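Local coordinates for HydG protein (Carboxydothermus hydrogenoformans, PDB 4RTB), which matures [FeFe]-hydrogenase as a radical SAM enzyme that makes carbon monoxide and cyanide, binding S-adenosylmethionine and a [4Fe-4S] cluster, at residues F259-L262 and G263-H267; D371-L375 and A376-E380; A311-R314 and I315-Y319. All coordinates share one frame; numbering follows the deposited sequence.

Interaction 1. Residues F259-L262 and G263-H267; sequences FELL and GVIAH
Leu-261 and Ile-265, one turn apart, meet on helix 257-275, the helix of the beta-alpha-beta unit that runs from strand 246-249 to strand 281-283 in the radical SAM barrel. The two side chains lie alongside each other and point the same way, their methyls closing at CD1 of Leu-261 to CD1 of Ile-265, 4.0 Å. Ile-265 carries CG1 on the backbone-N side (chi1 -55°), which directs that branch back along the helix over the carbonyl of Leu-261. Val-264 does likewise with a methyl: its CG2 lies 3.3 Å from Glu-260 O.

Beneath the side chains runs regular alpha-helical bonding. Gly-263 N donates to Phe-259 O, Val-264 N to Glu-260 O, and Ala-266 N to Leu-262 O, each bond 2.9 Å long. The bond from Ile-265 N to Leu-261 O is weak at 3.4 Å.

All the touching residues are buried, and different faces of the helix meet different neighbours. Leu-261, Val-264 and Ile-265 face helix 303-316, while Phe-259 and Leu-262 pack on helix 23-39, with the ring of Phe-259 edge-to-face against Tyr-33. The carboxylate of Glu-260 is buried too, and its OE2 accepts hydrogen bonds from the Ser-210 hydroxyl and Tyr-211 N, residues that directly follow the SAM-binding Glu-209 in the chain. Helix 257-275 is thus the crossover helix between the parallel strands 246-249 and 281-283, as in the beta/alpha barrel of radical SAM enzymes.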
# COMPACT_ATOMS: atom_id res chain seq x y z
N PHE A 259 14.94 8.96 7.28
CA PHE A 259 14.14 10.17 7.39
C PHE A 259 12.70 9.95 6.93
O PHE A 259 11.77 10.42 7.57
CB PHE A 259 14.78 11.30 6.60
CG PHE A 259 14.15 12.64 6.85
CD1 PHE A 259 14.60 13.45 7.88
CD2 PHE A 259 13.10 13.08 6.06
CE1 PHE A 259 14.02 14.68 8.11
CE2 PHE A 259 12.51 14.31 6.30
CZ PHE A 259 12.98 15.11 7.32
N GLU A 260 12.53 9.25 5.81
CA GLU A 260 11.19 8.99 5.27
C GLU A 260 10.40 8.05 6.18
O GLU A 260 9.21 8.26 6.42
CB GLU A 260 11.28 8.41 3.86
CG GLU A 260 10.86 9.37 2.75
CD GLU A 260 11.97 10.32 2.31
OE1 GLU A 260 12.93 9.85 1.66
OE2 GLU A 260 11.87 11.53 2.60
N LEU A 261 11.08 7.02 6.69
CA LEU A 261 10.48 6.10 7.65
C LEU A 261 9.99 6.83 8.89
O LEU A 261 8.87 6.62 9.36
CB LEU A 261 11.48 5.01 8.05
CG LEU A 261 11.13 4.19 9.29
CD1 LEU A 261 9.84 3.41 9.08
CD2 LEU A 261 12.28 3.26 9.65
N LEU A 262 10.86 7.69 9.43
CA LEU A 262 10.50 8.57 10.53
C LEU A 262 9.27 9.42 10.19
O LEU A 262 8.32 9.52 10.98
CB LEU A 262 11.68 9.48 10.87
CG LEU A 262 12.52 9.23 12.12
CD1 LEU A 262 12.41 7.79 12.58
CD2 LEU A 262 13.97 9.59 11.84
N GLY A 263 9.29 10.01 9.00
CA GLY A 263 8.24 10.91 8.55
C GLY A 263 6.88 10.26 8.44
O GLY A 263 5.87 10.87 8.80
N VAL A 264 6.83 9.03 7.94
CA VAL A 264 5.57 8.31 7.81
C VAL A 264 4.93 8.08 9.18
O VAL A 264 3.75 8.37 9.38
CB VAL A 264 5.75 6.96 7.11
CG1 VAL A 264 4.48 6.14 7.20
CG2 VAL A 264 6.14 7.18 5.66
N ILE A 265 5.72 7.56 10.11
CA ILE A 265 5.23 7.29 11.45
C ILE A 265 4.78 8.58 12.13
O ILE A 265 3.74 8.62 12.79
CB ILE A 265 6.30 6.59 12.32
CG1 ILE A 265 6.79 5.32 11.62
CG2 ILE A 265 5.74 6.26 13.69
CD1 ILE A 265 7.86 4.58 12.38
N ALA A 266 5.56 9.64 11.95
CA ALA A 266 5.20 10.95 12.49
C ALA A 266 3.87 11.43 11.92
O ALA A 266 3.05 12.02 12.62
CB ALA A 266 6.29 11.97 12.21
N HIS A 267 3.67 11.16 10.63
CA HIS A 267 2.47 11.57 9.91
C HIS A 267 1.23 10.85 10.45
O HIS A 267 0.22 11.49 10.78
CB HIS A 267 2.64 11.29 8.42
CG HIS A 267 1.69 12.05 7.55
ND1 HIS A 267 1.73 11.99 6.17
CD2 HIS A 267 0.66 12.88 7.85
CE1 HIS A 267 0.78 12.75 5.67
NE2 HIS A 267 0.11 13.30 6.67

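Interaction 2. Residues D371-L375 and A376-E380; sequences DHRSL and AEIVE
Leu-375 and Val-379 are brought together by their first torsions: CG of Leu-375 stands opposite the backbone N (chi1 177°), and Val-379 has CG1 in that same place (chi1 165°), leaving its CG2 beside the N and turned back along the helix. CG2 then sits 4.0 Å from CD1 of Leu-375, the two side chains meeting at a slant. This is the first turn of helix 375-384, with Ser-374 at the N-cap position, where an extended loop segment gives way to helix.

The turn is bonded by backbone groups. Val-379 N donates to Leu-375 O at 2.9 Å, while the preceding bond, from Ile-378 N to Ser-374 O, is weak at 3.3 Å. Ile-378 also turns its CG2 methyl over Ser-374 O, and its CG1 branch lies near Leu-375 O, at 3.6 Å. At the outer side of the turn Glu-377 brings CB to within 3.4 Å of Ser-374 O, and its carboxylate remains at the exposed face.

Surroundings differ from side to side. Leu-375, Ala-376 and Val-379 pack on Tyr-429 of helix 419-432; Ile-378 and Arg-373 lean instead on Arg-333 of helix 330-339. Beyond the first turn, Glu-380 forms a salt bridge to Lys-443 of helix 438-454.

Arg-373 reaches forward, from the loop before the helix, to Ile-378. Its CG is set between the backbone N and the carbonyl carbon (chi1 53°), and the aliphatic part of the chain crosses Ile-378 at about a right angle, touching it with CD set 3.7 Å from CG2 of Ile-378.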
# COMPACT_ATOMS: atom_id res chain seq x y z
N ASP A 371 7.03 -8.76 -17.95
CA ASP A 371 6.99 -10.03 -17.23
C ASP A 371 5.76 -10.10 -16.33
O ASP A 371 5.88 -10.27 -15.11
CB ASP A 371 8.26 -10.22 -16.41
CG ASP A 371 8.75 -11.66 -16.43
OD1 ASP A 371 8.06 -12.53 -15.86
OD2 ASP A 371 9.83 -11.92 -17.01
N HIS A 372 4.59 -9.97 -16.93
CA HIS A 372 3.32 -10.09 -16.21
C HIS A 372 3.15 -11.50 -15.65
O HIS A 372 3.47 -12.49 -16.31
CB HIS A 372 2.15 -9.75 -17.14
CG HIS A 372 2.05 -10.63 -18.35
ND1 HIS A 372 3.14 -10.94 -19.14
CD2 HIS A 372 0.98 -11.24 -18.92
CE1 HIS A 372 2.75 -11.72 -20.13
NE2 HIS A 372 1.45 -11.92 -20.03
N ARG A 373 2.66 -11.60 -14.41
CA ARG A 373 2.40 -12.90 -13.80
C ARG A 373 0.92 -13.10 -13.51
O ARG A 373 0.19 -12.14 -13.24
CB ARG A 373 3.23 -13.06 -12.52
CG ARG A 373 3.07 -11.94 -11.50
CD ARG A 373 3.63 -12.36 -10.15
NE ARG A 373 4.56 -11.38 -9.60
CZ ARG A 373 5.80 -11.68 -9.19
NH1 ARG A 373 6.24 -12.93 -9.27
NH2 ARG A 373 6.58 -10.73 -8.71
N SER A 374 0.47 -14.35 -13.56
CA SER A 374 -0.95 -14.67 -13.44
C SER A 374 -1.43 -14.77 -12.00
O SER A 374 -0.72 -15.27 -11.14
CB SER A 374 -1.27 -15.98 -14.17
OG SER A 374 -2.60 -16.38 -13.91
N LEU A 375 -2.65 -14.30 -11.76
CA LEU A 375 -3.23 -14.28 -10.41
C LEU A 375 -3.31 -15.68 -9.79
O LEU A 375 -2.96 -15.86 -8.62
CB LEU A 375 -4.62 -13.64 -10.44
CG LEU A 375 -5.39 -13.61 -9.11
CD1 LEU A 375 -4.65 -12.78 -8.08
CD2 LEU A 375 -6.80 -13.08 -9.32
N ALA A 376 -3.77 -16.65 -10.58
CA ALA A 376 -3.90 -18.03 -10.10
C ALA A 376 -2.56 -18.58 -9.61
O ALA A 376 -2.51 -19.27 -8.59
CB ALA A 376 -4.46 -18.91 -11.20
N GLU A 377 -1.49 -18.27 -10.33
CA GLU A 377 -0.15 -18.71 -9.95
C GLU A 377 0.24 -18.18 -8.57
O GLU A 377 0.63 -18.95 -7.69
CB GLU A 377 0.88 -18.26 -10.99
CG GLU A 377 1.14 -19.29 -12.08
CD GLU A 377 1.85 -18.70 -13.29
OE1 GLU A 377 2.76 -17.86 -13.11
OE2 GLU A 377 1.49 -19.08 -14.42
N ILE A 378 0.14 -16.87 -8.38
CA ILE A 378 0.56 -16.27 -7.12
C ILE A 378 -0.37 -16.67 -5.99
O ILE A 378 0.03 -16.66 -4.83
CB ILE A 378 0.64 -14.72 -7.22
CG1 ILE A 378 -0.60 -14.05 -6.63
CG2 ILE A 378 0.87 -14.28 -8.66
CD1 ILE A 378 -0.32 -13.28 -5.36
N VAL A 379 -1.61 -17.03 -6.31
CA VAL A 379 -2.54 -17.52 -5.30
C VAL A 379 -2.10 -18.91 -4.86
O VAL A 379 -2.13 -19.25 -3.68
CB VAL A 379 -3.99 -17.57 -5.81
CG1 VAL A 379 -4.86 -18.42 -4.91
CG2 VAL A 379 -4.56 -16.16 -5.92
N GLU A 380 -1.68 -19.72 -5.84
CA GLU A 380 -1.10 -21.03 -5.58
C GLU A 380 0.10 -20.90 -4.63
O GLU A 380 0.15 -21.54 -3.57
CB GLU A 380 -0.67 -21.67 -6.90
CG GLU A 380 -0.87 -23.17 -7.00
CD GLU A 380 -0.71 -23.67 -8.42
OE1 GLU A 380 -0.49 -22.83 -9.32
OE2 GLU A 380 -0.81 -24.89 -8.64

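Interaction 3. Residues A311-R314 and I315-Y319; sequences ALLR and IMLPY
Leu-313 and Leu-317 cross obliquely one turn apart, meeting through single methyls: CD2 of Leu-313 is 4.2 Å from CD1 of Leu-317. Leu-317 holds its CG on the backbone-N side (chi1 -49°), and the branch therefore leans back toward the preceding turn. On a different face of the helix, Ile-315 brings its CG2 methyl near Leu-312 O, while CG1 extends away from the preceding residues. CG2 also comes within 4.4 Å of CD2 of Leu-312, a loose apolar contact. Met-316 lies with CB and CG near the same carbonyl oxygen, but its chain bends at the second and third torsions and its end leads away from 311-314. It packs on Ile-265 of helix 257-275.

These residues close helix 303-316, which joins strand 281-283 to strand 321-324 as the helix of a beta-alpha-beta unit. Its last bonds are made by the backbone: Ile-315 N to Ala-311 O, Met-316 N to Leu-312 O, and Leu-317 N to Leu-313 O, the last 2.9 Å long. Leu-317 is the first residue to leave helical backbone angles. At Pro-318, which has no N-H to donate, CA instead makes a CA-H...O contact of 3.3 Å with Arg-314 O.

Arg-314 folds over the helix end from an adjacent face. Its chain bends at chi2 (83°) and again at chi3 (-64°), curling the guanidinium round toward the carbonyls of Leu-317 and Pro-318, which approach it obliquely. NH2 lies 3.0 Å from Leu-317 O and 3.1 Å from Pro-318 O; both bonds are weak and the position of NH2 is doubtful. NH1 points to a further carbonyl, that of Gly-340, in another weak bond, and the hydroxyl of Tyr-92 is weakly bonded to Pro-318 O.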
# COMPACT_ATOMS: atom_id res chain seq x y z
N ALA A 311 9.08 -4.02 8.84
CA ALA A 311 9.04 -4.56 10.19
C ALA A 311 8.74 -3.46 11.19
O ALA A 311 7.81 -3.55 11.99
CB ALA A 311 10.34 -5.25 10.53
N LEU A 312 9.55 -2.40 11.13
CA LEU A 312 9.38 -1.25 12.00
C LEU A 312 8.02 -0.60 11.84
O LEU A 312 7.40 -0.19 12.81
CB LEU A 312 10.49 -0.23 11.74
CG LEU A 312 11.80 -0.55 12.45
CD1 LEU A 312 12.94 0.23 11.84
CD2 LEU A 312 11.67 -0.24 13.94
N LEU A 313 7.55 -0.51 10.60
CA LEU A 313 6.22 0.03 10.34
C LEU A 313 5.14 -0.85 10.94
O LEU A 313 4.19 -0.35 11.54
CB LEU A 313 6.00 0.19 8.83
CG LEU A 313 6.44 1.53 8.25
CD1 LEU A 313 7.07 1.34 6.89
CD2 LEU A 313 5.26 2.49 8.16
N ARG A 314 5.29 -2.17 10.79
CA ARG A 314 4.32 -3.09 11.37
C ARG A 314 4.28 -2.99 12.90
O ARG A 314 3.21 -3.02 13.50
CB ARG A 314 4.61 -4.53 10.95
CG ARG A 314 3.78 -5.59 11.68
CD ARG A 314 2.39 -5.79 11.08
NE ARG A 314 1.53 -4.61 11.18
CZ ARG A 314 1.01 -3.97 10.14
NH1 ARG A 314 1.25 -4.40 8.91
NH2 ARG A 314 0.25 -2.90 10.33
N ILE A 315 5.45 -2.87 13.52
CA ILE A 315 5.52 -2.86 14.98
C ILE A 315 5.13 -1.49 15.55
O ILE A 315 4.64 -1.41 16.68
CB ILE A 315 6.94 -3.29 15.48
CG1 ILE A 315 6.93 -3.59 16.98
CG2 ILE A 315 7.98 -2.24 15.13
CD1 ILE A 315 7.44 -2.47 17.87
N MET A 316 5.31 -0.44 14.77
CA MET A 316 4.97 0.91 15.23
C MET A 316 3.50 1.26 15.02
O MET A 316 2.87 1.86 15.89
CB MET A 316 5.86 1.95 14.55
CG MET A 316 7.33 1.95 15.00
SD MET A 316 7.67 2.81 16.54
CE MET A 316 7.07 1.65 17.75
N LEU A 317 2.96 0.88 13.87
CA LEU A 317 1.54 1.10 13.58
C LEU A 317 0.86 -0.24 13.32
O LEU A 317 0.59 -0.59 12.17
CB LEU A 317 1.37 2.03 12.39
CG LEU A 317 2.19 3.31 12.45
CD1 LEU A 317 2.54 3.78 11.05
CD2 LEU A 317 1.43 4.39 13.21
N PRO A 318 0.59 -0.99 14.39
CA PRO A 318 0.11 -2.38 14.30
C PRO A 318 -1.26 -2.52 13.64
O PRO A 318 -1.45 -3.44 12.84
CB PRO A 318 0.05 -2.82 15.77
CG PRO A 318 -0.13 -1.56 16.54
CD PRO A 318 0.63 -0.52 15.79
N TYR A 319 -2.18 -1.62 13.96
CA TYR A 319 -3.53 -1.69 13.40
C TYR A 319 -3.64 -0.95 12.07
O TYR A 319 -4.73 -0.82 11.51
CB TYR A 319 -4.55 -1.13 14.41
CG TYR A 319 -4.61 -1.93 15.69
CD1 TYR A 319 -3.81 -1.59 16.78
CD2 TYR A 319 -5.46 -3.01 15.82
CE1 TYR A 319 -3.86 -2.32 17.96
CE2 TYR A 319 -5.52 -3.75 17.00
CZ TYR A 319 -4.72 -3.39 18.06
OH TYR A 319 -4.78 -4.12 19.23

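How the interactions relate
Interactions 1 and 3 lie on neighbouring barrel helices, 257-275 and 303-316, with centres about 12 Å apart. They pack directly, with Ile-265 CD1 3.7 Å from Met-316 CG and Leu-261 CD2 3.8 Å from Leu-312 CD1. Interaction 1 is wholly buried, within the first turns of its helix; interaction 3 is partly buried at a helix end, where an arginine approaches backbone carbonyls. Interaction 2 stands apart, its centre about 33 Å from that of interaction 1 and 28 Å from that of interaction 3. It lies near the surface, with one apolar side and an exposed serine and glutamate. Interaction 2 opens a helix, whereas interaction 3 closes one.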